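Local coordinates for pesticidal crystal protein Cry2Aa (Bacillus thuringiensis serovar kurstaki, PDB 1I5P) that kills dipteran and lepidopteran insect larvae by binding to their midgut epithelial cells and promoting colloidosmotic lysis, at residues G328-H333 with A388-W393; G281-Q286 with L378-D383; H500-N505 with T531-L536; S304-S309 with N480-H485. One frame throughout, in Å; residues are numbered along the deposited sequence.

Contact 1 of 4, residues G328-H333 with A388-W393; sequences GSTTTH and ATSTNW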
loop_
_atom_site.group_PDB
_atom_site.type_symbol
_atom_site.label_atom_id
_atom_site.label_comp_id
_atom_site.label_asym_id
_atom_site.label_seq_id
_atom_site.Cartn_x
_atom_site.Cartn_y
_atom_site.Cartn_z
ATOM N N GLY A 328 -30.412 -25.041 -28.566
ATOM C CA GLY A 328 -29.401 -24.044 -28.245
ATOM C C GLY A 328 -27.960 -24.494 -28.435
ATOM O O GLY A 328 -27.680 -25.394 -29.230
ATOM N N SER A 329 -27.043 -23.869 -27.698
ATOM C CA SER A 329 -25.628 -24.200 -27.802
ATOM C C SER A 329 -24.844 -23.822 -26.544
ATOM O O SER A 329 -25.423 -23.412 -25.538
ATOM C CB SER A 329 -25.023 -23.492 -29.017
ATOM O OG SER A 329 -23.691 -23.910 -29.244
ATOM N N THR A 330 -23.523 -23.968 -26.613
ATOM C CA THR A 330 -22.642 -23.648 -25.490
ATOM C C THR A 330 -21.412 -22.870 -25.950
ATOM O O THR A 330 -20.643 -23.337 -26.792
ATOM C CB THR A 330 -22.183 -24.930 -24.763
ATOM O OG1 THR A 330 -23.296 -25.509 -24.074
ATOM C CG2 THR A 330 -21.078 -24.621 -23.762
ATOM N N THR A 331 -21.231 -21.681 -25.386
ATOM C CA THR A 331 -20.103 -20.833 -25.739
ATOM C C THR A 331 -19.202 -20.574 -24.538
ATOM O O THR A 331 -19.666 -20.499 -23.400
ATOM C CB THR A 331 -20.583 -19.480 -26.285
ATOM O OG1 THR A 331 -21.467 -19.698 -27.390
ATOM C CG2 THR A 331 -19.402 -18.641 -26.745
ATOM N N THR A 332 -17.909 -20.436 -24.804
ATOM C CA THR A 332 -16.935 -20.180 -23.757
ATOM C C THR A 332 -15.884 -19.170 -24.218
ATOM O O THR A 332 -15.111 -19.438 -25.139
ATOM C CB THR A 332 -16.232 -21.488 -23.322
ATOM O OG1 THR A 332 -15.196 -21.189 -22.379
ATOM C CG2 THR A 332 -15.626 -22.193 -24.520
ATOM N N HIS A 333 -15.886 -18.000 -23.583
ATOM C CA HIS A 333 -14.929 -16.936 -23.884
ATOM C C HIS A 333 -13.844 -17.034 -22.822
ATOM O O HIS A 333 -14.072 -16.719 -21.654
ATOM C CB HIS A 333 -15.605 -15.572 -23.810
ATOM C CG HIS A 333 -16.767 -15.423 -24.738
ATOM N ND1 HIS A 333 -16.628 -15.410 -26.108
ATOM C CD2 HIS A 333 -18.092 -15.293 -24.493
ATOM C CE1 HIS A 333 -17.817 -15.279 -26.668
ATOM N NE2 HIS A 333 -18.723 -15.206 -25.710
ATOM N N ALA A 388 -31.190 -24.821 -23.023
ATOM C CA ALA A 388 -29.911 -25.430 -22.682
ATOM C C ALA A 388 -28.726 -24.611 -23.181
ATOM O O ALA A 388 -27.616 -25.130 -23.315
ATOM C CB ALA A 388 -29.843 -26.839 -23.248
ATOM N N THR A 389 -28.962 -23.334 -23.460
ATOM C CA THR A 389 -27.900 -22.461 -23.936
ATOM C C THR A 389 -27.189 -21.818 -22.751
ATOM O O THR A 389 -27.833 -21.293 -21.843
ATOM C CB THR A 389 -28.457 -21.341 -24.840
ATOM O OG1 THR A 389 -29.027 -21.919 -26.022
ATOM C CG2 THR A 389 -27.351 -20.371 -25.231
ATOM N N SER A 390 -25.859 -21.872 -22.760
ATOM C CA SER A 390 -25.059 -21.281 -21.694
ATOM C C SER A 390 -23.843 -20.580 -22.282
ATOM O O SER A 390 -23.440 -20.846 -23.421
ATOM C CB SER A 390 -24.589 -22.350 -20.709
ATOM O OG SER A 390 -23.561 -23.139 -21.281
ATOM N N THR A 391 -23.259 -19.683 -21.493
ATOM C CA THR A 391 -22.089 -18.937 -21.922
ATOM C C THR A 391 -21.138 -18.690 -20.761
ATOM O O THR A 391 -21.458 -17.968 -19.819
ATOM C CB THR A 391 -22.487 -17.581 -22.529
ATOM O OG1 THR A 391 -23.249 -17.801 -23.723
ATOM C CG2 THR A 391 -21.249 -16.764 -22.867
ATOM N N ASN A 392 -19.968 -19.311 -20.836
ATOM C CA ASN A 392 -18.954 -19.150 -19.810
ATOM C C ASN A 392 -18.096 -17.996 -20.266
ATOM O O ASN A 392 -17.616 -17.985 -21.397
ATOM C CB ASN A 392 -18.119 -20.418 -19.694
ATOM C CG ASN A 392 -18.961 -21.623 -19.378
ATOM O OD1 ASN A 392 -18.760 -22.701 -19.935
ATOM N ND2 ASN A 392 -19.917 -21.449 -18.477
ATOM N N TRP A 393 -17.899 -17.020 -19.391
ATOM C CA TRP A 393 -17.124 -15.853 -19.765
ATOM C C TRP A 393 -16.087 -15.417 -18.762
ATOM O O TRP A 393 -16.185 -15.683 -17.564
ATOM C CB TRP A 393 -18.054 -14.656 -20.030
ATOM C CG TRP A 393 -19.048 -14.416 -18.925
ATOM C CD1 TRP A 393 -20.311 -14.932 -18.836
ATOM C CD2 TRP A 393 -18.849 -13.642 -17.731
ATOM N NE1 TRP A 393 -20.909 -14.529 -17.665
ATOM C CE2 TRP A 393 -20.035 -13.737 -16.967
ATOM C CE3 TRP A 393 -17.784 -12.881 -17.229
ATOM C CZ2 TRP A 393 -20.188 -13.100 -15.728
ATOM C CZ3 TRP A 393 -17.935 -12.248 -15.995
ATOM C CH2 TRP A 393 -19.131 -12.363 -15.259
#
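The imidazole of H333 and the methyl of T391 meet obliquely, CD2 lying 3.8 Å from CG2; F409 meets the same ring with planes about 50° apart, and S317 OG bonds to ND1. The indole of W393 leads away from 328-333 to a cation-pi partner, R412. Strands 329-333 and 389-393 run parallel, 7° apart, in the middle-domain beta prism. S390 N to S329 O and T331 N to S390 O are the longer bonds of the backbone ladder; N392 N to T331 O and H333 N to N392 O both shorten to 2.8 Å. At the start a side chain stands in: with OG1 beside its own backbone N (chi1 -64°), T389 accepts S329 N at 3.2 Å. T330, T332, S390 and N392 share one sheet face, T331 and T391 the other. T330 OG1 and S390 OG stay 3.7 Å apart, T330 turning to N322 instead, while T331 OG1 bonds to T319. The row is thus hydroxyl-rich and partly exposed; backbone hydrogen bonds join the strands, and several of the hydroxyls and the imidazole are spent on strand 308-321 and the turn beyond it.

Contact 2 of 4, residues G281-Q286 with L378-D383; sequences GPQQTQ and LDSGTD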
loop_
_atom_site.group_PDB
_atom_site.type_symbol
_atom_site.label_atom_id
_atom_site.label_comp_id
_atom_site.label_asym_id
_atom_site.label_seq_id
_atom_site.Cartn_x
_atom_site.Cartn_y
_atom_site.Cartn_z
ATOM N N GLY A 281 -16.279 -15.100 -9.223
ATOM C CA GLY A 281 -16.858 -15.948 -10.245
ATOM C C GLY A 281 -16.610 -17.407 -9.938
ATOM O O GLY A 281 -15.809 -17.728 -9.064
ATOM N N PRO A 282 -17.276 -18.320 -10.656
ATOM C CA PRO A 282 -17.115 -19.758 -10.431
ATOM C C PRO A 282 -15.862 -20.431 -11.009
ATOM O O PRO A 282 -15.576 -21.578 -10.666
ATOM C CB PRO A 282 -18.389 -20.326 -11.038
ATOM C CG PRO A 282 -18.550 -19.457 -12.246
ATOM C CD PRO A 282 -18.328 -18.070 -11.661
ATOM N N GLN A 283 -15.121 -19.747 -11.881
ATOM C CA GLN A 283 -13.921 -20.342 -12.485
ATOM C C GLN A 283 -12.681 -20.400 -11.592
ATOM O O GLN A 283 -11.987 -21.418 -11.545
ATOM C CB GLN A 283 -13.565 -19.615 -13.787
ATOM C CG GLN A 283 -14.510 -19.910 -14.931
ATOM C CD GLN A 283 -14.025 -19.354 -16.251
ATOM O OE1 GLN A 283 -12.846 -19.459 -16.587
ATOM N NE2 GLN A 283 -14.939 -18.765 -17.014
ATOM N N GLN A 284 -12.395 -19.310 -10.892
ATOM C CA GLN A 284 -11.230 -19.261 -10.014
ATOM C C GLN A 284 -11.553 -20.040 -8.743
ATOM O O GLN A 284 -12.010 -19.473 -7.756
ATOM C CB GLN A 284 -10.895 -17.803 -9.702
ATOM C CG GLN A 284 -10.741 -16.951 -10.958
ATOM C CD GLN A 284 -12.055 -16.363 -11.458
ATOM O OE1 GLN A 284 -13.135 -16.885 -11.184
ATOM N NE2 GLN A 284 -11.961 -15.272 -12.212
ATOM N N THR A 285 -11.284 -21.341 -8.775
ATOM C CA THR A 285 -11.613 -22.238 -7.671
ATOM C C THR A 285 -10.539 -22.644 -6.672
ATOM O O THR A 285 -10.859 -23.038 -5.552
ATOM C CB THR A 285 -12.205 -23.544 -8.228
ATOM O OG1 THR A 285 -11.343 -24.042 -9.262
ATOM C CG2 THR A 285 -13.587 -23.305 -8.805
ATOM N N GLN A 286 -9.275 -22.570 -7.056
ATOM C CA GLN A 286 -8.227 -22.992 -6.142
ATOM C C GLN A 286 -8.271 -22.274 -4.798
ATOM O O GLN A 286 -8.498 -21.069 -4.723
ATOM C CB GLN A 286 -6.860 -22.822 -6.798
ATOM C CG GLN A 286 -5.709 -23.337 -5.961
ATOM C CD GLN A 286 -4.432 -23.483 -6.765
ATOM O OE1 GLN A 286 -4.286 -22.892 -7.833
ATOM N NE2 GLN A 286 -3.496 -24.264 -6.248
ATOM N N LEU A 378 -11.972 -8.380 -13.544
ATOM C CA LEU A 378 -11.354 -9.696 -13.544
ATOM C C LEU A 378 -12.296 -10.860 -13.261
ATOM O O LEU A 378 -11.871 -12.019 -13.228
ATOM C CB LEU A 378 -10.235 -9.705 -12.506
ATOM C CG LEU A 378 -9.269 -8.518 -12.579
ATOM C CD1 LEU A 378 -8.471 -8.415 -11.283
ATOM C CD2 LEU A 378 -8.345 -8.694 -13.779
ATOM N N ASP A 379 -13.570 -10.551 -13.057
ATOM C CA ASP A 379 -14.567 -11.571 -12.747
ATOM C C ASP A 379 -14.845 -12.531 -13.896
ATOM O O ASP A 379 -14.634 -12.206 -15.069
ATOM C CB ASP A 379 -15.891 -10.913 -12.334
ATOM C CG ASP A 379 -15.800 -10.181 -11.001
ATOM O OD1 ASP A 379 -14.738 -10.242 -10.343
ATOM O OD2 ASP A 379 -16.802 -9.551 -10.608
ATOM N N SER A 380 -15.313 -13.722 -13.536
ATOM C CA SER A 380 -15.690 -14.745 -14.500
ATOM C C SER A 380 -17.132 -15.082 -14.146
ATOM O O SER A 380 -17.615 -14.696 -13.081
ATOM C CB SER A 380 -14.832 -15.999 -14.340
ATOM O OG SER A 380 -15.172 -16.680 -13.144
ATOM N N GLY A 381 -17.812 -15.804 -15.028
ATOM C CA GLY A 381 -19.186 -16.173 -14.760
ATOM C C GLY A 381 -19.835 -16.997 -15.858
ATOM O O GLY A 381 -19.248 -17.249 -16.915
ATOM N N THR A 382 -21.064 -17.426 -15.602
ATOM C CA THR A 382 -21.788 -18.215 -16.580
ATOM C C THR A 382 -23.184 -17.663 -16.774
ATOM O O THR A 382 -23.916 -17.459 -15.808
ATOM C CB THR A 382 -21.907 -19.689 -16.141
ATOM O OG1 THR A 382 -20.601 -20.234 -15.924
ATOM C CG2 THR A 382 -22.619 -20.507 -17.213
ATOM N N ASP A 383 -23.540 -17.395 -18.024
ATOM C CA ASP A 383 -24.873 -16.906 -18.337
ATOM C C ASP A 383 -25.655 -18.065 -18.943
ATOM O O ASP A 383 -25.109 -18.856 -19.712
ATOM C CB ASP A 383 -24.821 -15.761 -19.350
ATOM C CG ASP A 383 -24.044 -14.563 -18.851
ATOM O OD1 ASP A 383 -24.126 -14.254 -17.645
ATOM O OD2 ASP A 383 -23.360 -13.918 -19.678
HETATM O O HOH W 1 -17.671 -19.824 -16.081
HETATM O O HOH W 2 -9.797 -13.449 -13.558
#
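The hydroxyl of S380 is gripped twice from 281-286: OG donates to Q284 OE1 at 2.8 Å and accepts a weak bond from Q283 N at 3.3 Å. In the first of these bonds S380 OG lies tilted 29° from the plane of the Q284 carbonyl. Q284 is the centre of an inverse gamma turn, in a loop of the middle-domain beta prism that packs against the start of strand 381-385. Q284 reaches the hydroxyl by bending at chi2 (87°), which folds the amide back toward S380. The S380 hydroxyl lies between its own N and carbonyl carbon (chi1 71°), which aims OG into the loop.

Q283 runs alongside S380 with its chain extended: CB is 3.4 Å from OG and NE2 is near S380 CB, while Y463 OH bonds to OE1 at the far end. NE2 also gives a hydrogen bond to a water, 3.1 Å away, that joins T382 OG1 and, weakly, G381 O, so a solvent bridge extends the grip along the strand.

The backbones close up at G281, whose CA lies 3.2 Å from S380 O, a CA-H...O contact. R237, from a strand before the helix 238-259, bonds to the carbonyls of both G281 and Q284, tying the loop to that neighbouring part of the chain. P282 lies over the glycine that follows S380, its CD 3.7 Å from G381 CA.

Contact 3 of 4, residues H500-N505 with T531-L536; sequences HATQVN and TARYTL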
loop_
_atom_site.group_PDB
_atom_site.type_symbol
_atom_site.label_atom_id
_atom_site.label_comp_id
_atom_site.label_asym_id
_atom_site.label_seq_id
_atom_site.Cartn_x
_atom_site.Cartn_y
_atom_site.Cartn_z
ATOM N N HIS A 500 11.450 -0.159 -5.976
ATOM C CA HIS A 500 11.533 0.637 -7.200
ATOM C C HIS A 500 12.963 1.005 -7.569
ATOM O O HIS A 500 13.297 2.182 -7.741
ATOM C CB HIS A 500 10.696 1.902 -7.031
ATOM C CG HIS A 500 9.245 1.633 -6.784
ATOM N ND1 HIS A 500 8.398 2.566 -6.222
ATOM C CD2 HIS A 500 8.481 0.548 -7.060
ATOM C CE1 HIS A 500 7.176 2.069 -6.166
ATOM N NE2 HIS A 500 7.198 0.847 -6.668
ATOM N N ALA A 501 13.804 -0.010 -7.703
ATOM C CA ALA A 501 15.197 0.208 -8.043
ATOM C C ALA A 501 15.431 0.289 -9.539
ATOM O O ALA A 501 14.626 -0.191 -10.341
ATOM C CB ALA A 501 16.048 -0.905 -7.456
ATOM N N THR A 502 16.538 0.917 -9.914
ATOM C CA THR A 502 16.914 1.013 -11.316
ATOM C C THR A 502 17.396 -0.378 -11.705
ATOM O O THR A 502 17.076 -0.890 -12.779
ATOM C CB THR A 502 18.073 2.004 -11.514
ATOM O OG1 THR A 502 17.634 3.323 -11.165
ATOM C CG2 THR A 502 18.549 1.985 -12.960
ATOM N N GLN A 503 18.171 -0.979 -10.808
ATOM C CA GLN A 503 18.715 -2.315 -11.016
ATOM C C GLN A 503 19.301 -2.866 -9.721
ATOM O O GLN A 503 19.726 -2.107 -8.847
ATOM C CB GLN A 503 19.801 -2.301 -12.101
ATOM C CG GLN A 503 21.017 -1.438 -11.791
ATOM C CD GLN A 503 22.136 -1.645 -12.801
ATOM O OE1 GLN A 503 22.654 -2.754 -12.950
ATOM N NE2 GLN A 503 22.504 -0.584 -13.509
ATOM N N VAL A 504 19.309 -4.191 -9.608
ATOM C CA VAL A 504 19.846 -4.876 -8.439
ATOM C C VAL A 504 20.626 -6.093 -8.922
ATOM O O VAL A 504 20.170 -6.802 -9.814
ATOM C CB VAL A 504 18.711 -5.379 -7.507
ATOM C CG1 VAL A 504 19.306 -5.924 -6.210
ATOM C CG2 VAL A 504 17.725 -4.256 -7.216
ATOM N N ASN A 505 21.802 -6.335 -8.354
ATOM C CA ASN A 505 22.571 -7.512 -8.744
ATOM C C ASN A 505 22.251 -8.635 -7.759
ATOM O O ASN A 505 21.506 -8.421 -6.800
ATOM C CB ASN A 505 24.077 -7.209 -8.761
ATOM C CG ASN A 505 24.607 -6.744 -7.420
ATOM O OD1 ASN A 505 25.780 -6.390 -7.304
ATOM N ND2 ASN A 505 23.759 -6.744 -6.405
ATOM N N THR A 531 24.320 -4.794 -4.527
ATOM C CA THR A 531 24.128 -3.369 -4.723
ATOM C C THR A 531 22.802 -3.105 -5.410
ATOM O O THR A 531 22.480 -3.728 -6.423
ATOM C CB THR A 531 25.253 -2.756 -5.583
ATOM O OG1 THR A 531 26.489 -2.810 -4.858
ATOM C CG2 THR A 531 24.932 -1.310 -5.930
ATOM N N ALA A 532 22.036 -2.186 -4.836
ATOM C CA ALA A 532 20.748 -1.796 -5.382
ATOM C C ALA A 532 20.859 -0.331 -5.793
ATOM O O ALA A 532 21.143 0.538 -4.964
ATOM C CB ALA A 532 19.646 -1.970 -4.328
ATOM N N ARG A 533 20.658 -0.057 -7.076
ATOM C CA ARG A 533 20.735 1.310 -7.561
ATOM C C ARG A 533 19.361 1.927 -7.758
ATOM O O ARG A 533 18.451 1.288 -8.280
ATOM C CB ARG A 533 21.496 1.382 -8.887
ATOM C CG ARG A 533 21.245 2.698 -9.635
ATOM C CD ARG A 533 22.222 2.925 -10.765
ATOM N NE ARG A 533 23.575 3.138 -10.260
ATOM C CZ ARG A 533 24.622 3.414 -11.028
ATOM N NH1 ARG A 533 24.476 3.509 -12.343
ATOM N NH2 ARG A 533 25.813 3.607 -10.479
ATOM N N TYR A 534 19.235 3.184 -7.349
ATOM C CA TYR A 534 17.998 3.936 -7.493
ATOM C C TYR A 534 18.316 5.244 -8.201
ATOM O O TYR A 534 19.403 5.802 -8.038
ATOM C CB TYR A 534 17.379 4.219 -6.125
ATOM C CG TYR A 534 17.087 2.962 -5.347
ATOM C CD1 TYR A 534 18.088 2.319 -4.628
ATOM C CD2 TYR A 534 15.827 2.374 -5.390
ATOM C CE1 TYR A 534 17.847 1.114 -3.974
ATOM C CE2 TYR A 534 15.573 1.169 -4.739
ATOM C CZ TYR A 534 16.590 0.546 -4.038
ATOM O OH TYR A 534 16.354 -0.664 -3.433
ATOM N N THR A 535 17.368 5.725 -8.997
ATOM C CA THR A 535 17.558 6.969 -9.728
ATOM C C THR A 535 16.412 7.931 -9.458
ATOM O O THR A 535 15.235 7.557 -9.522
ATOM C CB THR A 535 17.660 6.713 -11.240
ATOM O OG1 THR A 535 18.667 5.727 -11.482
ATOM C CG2 THR A 535 18.036 8.002 -11.978
ATOM N N LEU A 536 16.762 9.177 -9.169
ATOM C CA LEU A 536 15.761 10.184 -8.870
ATOM C C LEU A 536 16.046 11.499 -9.593
ATOM O O LEU A 536 17.196 11.810 -9.924
ATOM C CB LEU A 536 15.717 10.416 -7.358
ATOM C CG LEU A 536 16.950 11.070 -6.735
ATOM C CD1 LEU A 536 16.704 12.564 -6.630
ATOM C CD2 LEU A 536 17.229 10.497 -5.354
HETATM O O HOH W 3 14.834 4.060 -9.131
HETATM O O HOH W 4 27.727 -5.617 -5.622
#
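H500 O approaches Y534 at the ring edge, 3.5 Å from CD2, and accepts a hydrogen bond from a water that in turn accepts one from T535 N; H485 NE2 donates to the same carbonyl. The segment then joins strand 531-536 antiparallel in the C-terminal jelly-roll sandwich, through a classic beta bulge in which T502 and Q503 both face R533. A501 sets its CB over one face of the Y534 ring, 3.9 Å from the centroid, a CH-pi contact. P498 O holds the phenol OH, which helps fix the ring.

T502 N and Q503 N both turn to R533 O, the first bond short enough that its exact length is doubtful, the second weak. OG1 of T502, beside its own N (chi1 -65°), hydrogen-bonds to T535 OG1 at 2.6 Å; either may be the donor.

Past the bulge, Q503 O accepts R533 N at 2.9 Å with a nearly straight N-H (169°). The two side chains run side by side, amide and guanidinium planes 81° apart, while D606 forms a salt bridge with R533. V504 CG2 meets A532 CB on the opposite face, F525 flanking both. T531 OG1 bonds to N608, and N505 N makes a weak bond to T531 O at 3.3 Å.

Contact 4 of 4, residues S304-S309 with N480-H485; sequences SNYILS and NGTMIH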
loop_
_atom_site.group_PDB
_atom_site.type_symbol
_atom_site.label_atom_id
_atom_site.label_comp_id
_atom_site.label_asym_id
_atom_site.label_seq_id
_atom_site.Cartn_x
_atom_site.Cartn_y
_atom_site.Cartn_z
ATOM N N SER A 304 8.050 -5.015 -10.589
ATOM C CA SER A 304 7.362 -3.879 -9.972
ATOM C C SER A 304 8.128 -2.577 -10.156
ATOM O O SER A 304 7.552 -1.499 -10.040
ATOM C CB SER A 304 7.163 -4.115 -8.472
ATOM O OG SER A 304 5.952 -4.807 -8.213
ATOM N N ASN A 305 9.425 -2.679 -10.432
ATOM C CA ASN A 305 10.249 -1.493 -10.611
ATOM C C ASN A 305 10.196 -0.961 -12.042
ATOM O O ASN A 305 10.754 0.093 -12.346
ATOM C CB ASN A 305 11.693 -1.789 -10.202
ATOM C CG ASN A 305 12.317 -2.907 -11.010
ATOM O OD1 ASN A 305 11.691 -3.931 -11.264
ATOM N ND2 ASN A 305 13.571 -2.716 -11.409
ATOM N N TYR A 306 9.510 -1.686 -12.920
ATOM C CA TYR A 306 9.372 -1.259 -14.307
ATOM C C TYR A 306 8.057 -0.515 -14.517
ATOM O O TYR A 306 7.179 -0.528 -13.647
ATOM C CB TYR A 306 9.439 -2.464 -15.250
ATOM C CG TYR A 306 10.843 -2.986 -15.448
ATOM C CD1 TYR A 306 11.407 -3.883 -14.546
ATOM C CD2 TYR A 306 11.632 -2.527 -16.504
ATOM C CE1 TYR A 306 12.728 -4.308 -14.683
ATOM C CE2 TYR A 306 12.951 -2.943 -16.651
ATOM C CZ TYR A 306 13.493 -3.831 -15.741
ATOM O OH TYR A 306 14.802 -4.216 -15.894
ATOM N N ILE A 307 7.932 0.138 -15.668
ATOM C CA ILE A 307 6.724 0.887 -15.989
ATOM C C ILE A 307 5.784 0.052 -16.851
ATOM O O ILE A 307 6.072 -0.243 -18.012
ATOM C CB ILE A 307 7.073 2.211 -16.695
ATOM C CG1 ILE A 307 7.883 3.088 -15.728
ATOM C CG2 ILE A 307 5.808 2.924 -17.153
ATOM C CD1 ILE A 307 8.331 4.411 -16.303
ATOM N N LEU A 308 4.662 -0.336 -16.249
ATOM C CA LEU A 308 3.641 -1.160 -16.895
ATOM C C LEU A 308 3.146 -0.559 -18.199
ATOM O O LEU A 308 2.690 0.585 -18.236
ATOM C CB LEU A 308 2.459 -1.356 -15.940
ATOM C CG LEU A 308 1.273 -2.205 -16.411
ATOM C CD1 LEU A 308 1.737 -3.632 -16.668
ATOM C CD2 LEU A 308 0.167 -2.187 -15.351
ATOM N N SER A 309 3.217 -1.350 -19.262
ATOM C CA SER A 309 2.788 -0.907 -20.579
ATOM C C SER A 309 1.472 -1.561 -20.980
ATOM O O SER A 309 0.566 -0.899 -21.486
ATOM C CB SER A 309 3.859 -1.248 -21.615
ATOM O OG SER A 309 3.441 -0.856 -22.908
ATOM N N ASN A 480 16.660 1.875 -19.142
ATOM C CA ASN A 480 16.454 0.432 -19.010
ATOM C C ASN A 480 14.988 0.050 -18.767
ATOM O O ASN A 480 14.657 -1.126 -18.593
ATOM C CB ASN A 480 17.360 -0.135 -17.907
ATOM C CG ASN A 480 16.835 0.123 -16.508
ATOM O OD1 ASN A 480 16.056 1.052 -16.276
ATOM N ND2 ASN A 480 17.279 -0.695 -15.556
ATOM N N GLY A 481 14.113 1.054 -18.765
ATOM C CA GLY A 481 12.691 0.810 -18.577
ATOM C C GLY A 481 12.146 1.014 -17.171
ATOM O O GLY A 481 10.931 0.997 -16.969
ATOM N N THR A 482 13.026 1.223 -16.199
ATOM C CA THR A 482 12.577 1.396 -14.824
ATOM C C THR A 482 12.213 2.826 -14.457
ATOM O O THR A 482 12.471 3.772 -15.204
ATOM C CB THR A 482 13.627 0.891 -13.822
ATOM O OG1 THR A 482 14.825 1.670 -13.952
ATOM C CG2 THR A 482 13.942 -0.580 -14.083
ATOM N N MET A 483 11.628 2.962 -13.274
ATOM C CA MET A 483 11.185 4.240 -12.747
ATOM C C MET A 483 12.273 5.198 -12.304
ATOM O O MET A 483 13.232 4.813 -11.633
ATOM C CB MET A 483 10.285 4.034 -11.529
ATOM C CG MET A 483 8.980 3.324 -11.758
ATOM S SD MET A 483 8.189 3.022 -10.163
ATOM C CE MET A 483 6.853 1.932 -10.674
ATOM N N ILE A 484 12.107 6.457 -12.679
ATOM C CA ILE A 484 13.009 7.504 -12.225
ATOM C C ILE A 484 12.086 8.271 -11.275
ATOM O O ILE A 484 11.031 8.766 -11.681
ATOM C CB ILE A 484 13.490 8.426 -13.367
ATOM C CG1 ILE A 484 14.455 7.650 -14.280
ATOM C CG2 ILE A 484 14.173 9.664 -12.772
ATOM C CD1 ILE A 484 15.034 8.467 -15.439
ATOM N N HIS A 485 12.470 8.330 -10.007
ATOM C CA HIS A 485 11.671 8.999 -8.990
ATOM C C HIS A 485 11.758 10.512 -9.041
ATOM O O HIS A 485 12.845 11.077 -9.118
ATOM C CB HIS A 485 12.096 8.493 -7.617
ATOM C CG HIS A 485 11.935 7.017 -7.467
ATOM N ND1 HIS A 485 10.740 6.438 -7.100
ATOM C CD2 HIS A 485 12.782 5.996 -7.737
ATOM C CE1 HIS A 485 10.857 5.124 -7.154
ATOM N NE2 HIS A 485 12.086 4.830 -7.537
HETATM O O HOH W 5 15.784 -3.694 -18.235
#
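The methyl of T482 presses on the Y306 ring: CG2 stands over its centre, 3.7 Å from the centroid and 13° off the normal, a CH-pi contact. This is the tight part. The same methyl lies 3.4 Å from N305 ND2, which hydrogen-bonds to A501 O. Beside it M483 N binds N305 O at 3.1 Å, nearly along the carbonyl direction, whereas I307 N makes only a weak bond to G481 O. The I307 and M483 side chains cross with CG1 4.1 Å from CG, and the methyl of M483 continues to S304 O.

The looser, partly exposed side is the ring's edge. N480 O sits there, 3.2 Å from CE2, and a water in the ring plane links this carbonyl (2.8 Å) to Y306 OH (2.6 Å). Here N480 is shaped by an Asx turn: OD1 takes T482 N from above the carbonyl plane and T482 OG1 on an in-plane lone pair. With OG1 between its own N and carbonyl carbon (chi1 63°), T482 points CG2 at the ring.

I307 and M483 both pack on I474 of strand 474-477. Strand 308-321 leaves this point and pairs with strand 329-342, while L308 packs on strand 422-430; strand 483-486 enters the jelly-roll sheet next to strand 530-537.

Contacts 1 and 2 form one pair, centres 14 Å apart, and contacts 3 and 4 another, 11 Å apart; the centres of contacts 1 and 3 lie about 49 Å apart. Contacts 1 and 2 belong to the middle-domain prism and share the sheet holding strands 381-385 and 389-393, with W393 N probably bonding to G381 O. Contacts 3 and 4 meet at the jelly-roll sheet, where T535 O probably accepts H485 N. Along the chain contact 2 crosses both contact 1 and contact 4, contact 1 falls within the span of contact 4, and contact 3 comes last. Contact 4 joins strand 308-321 to the C-terminal sandwich, coupling the two beta domains.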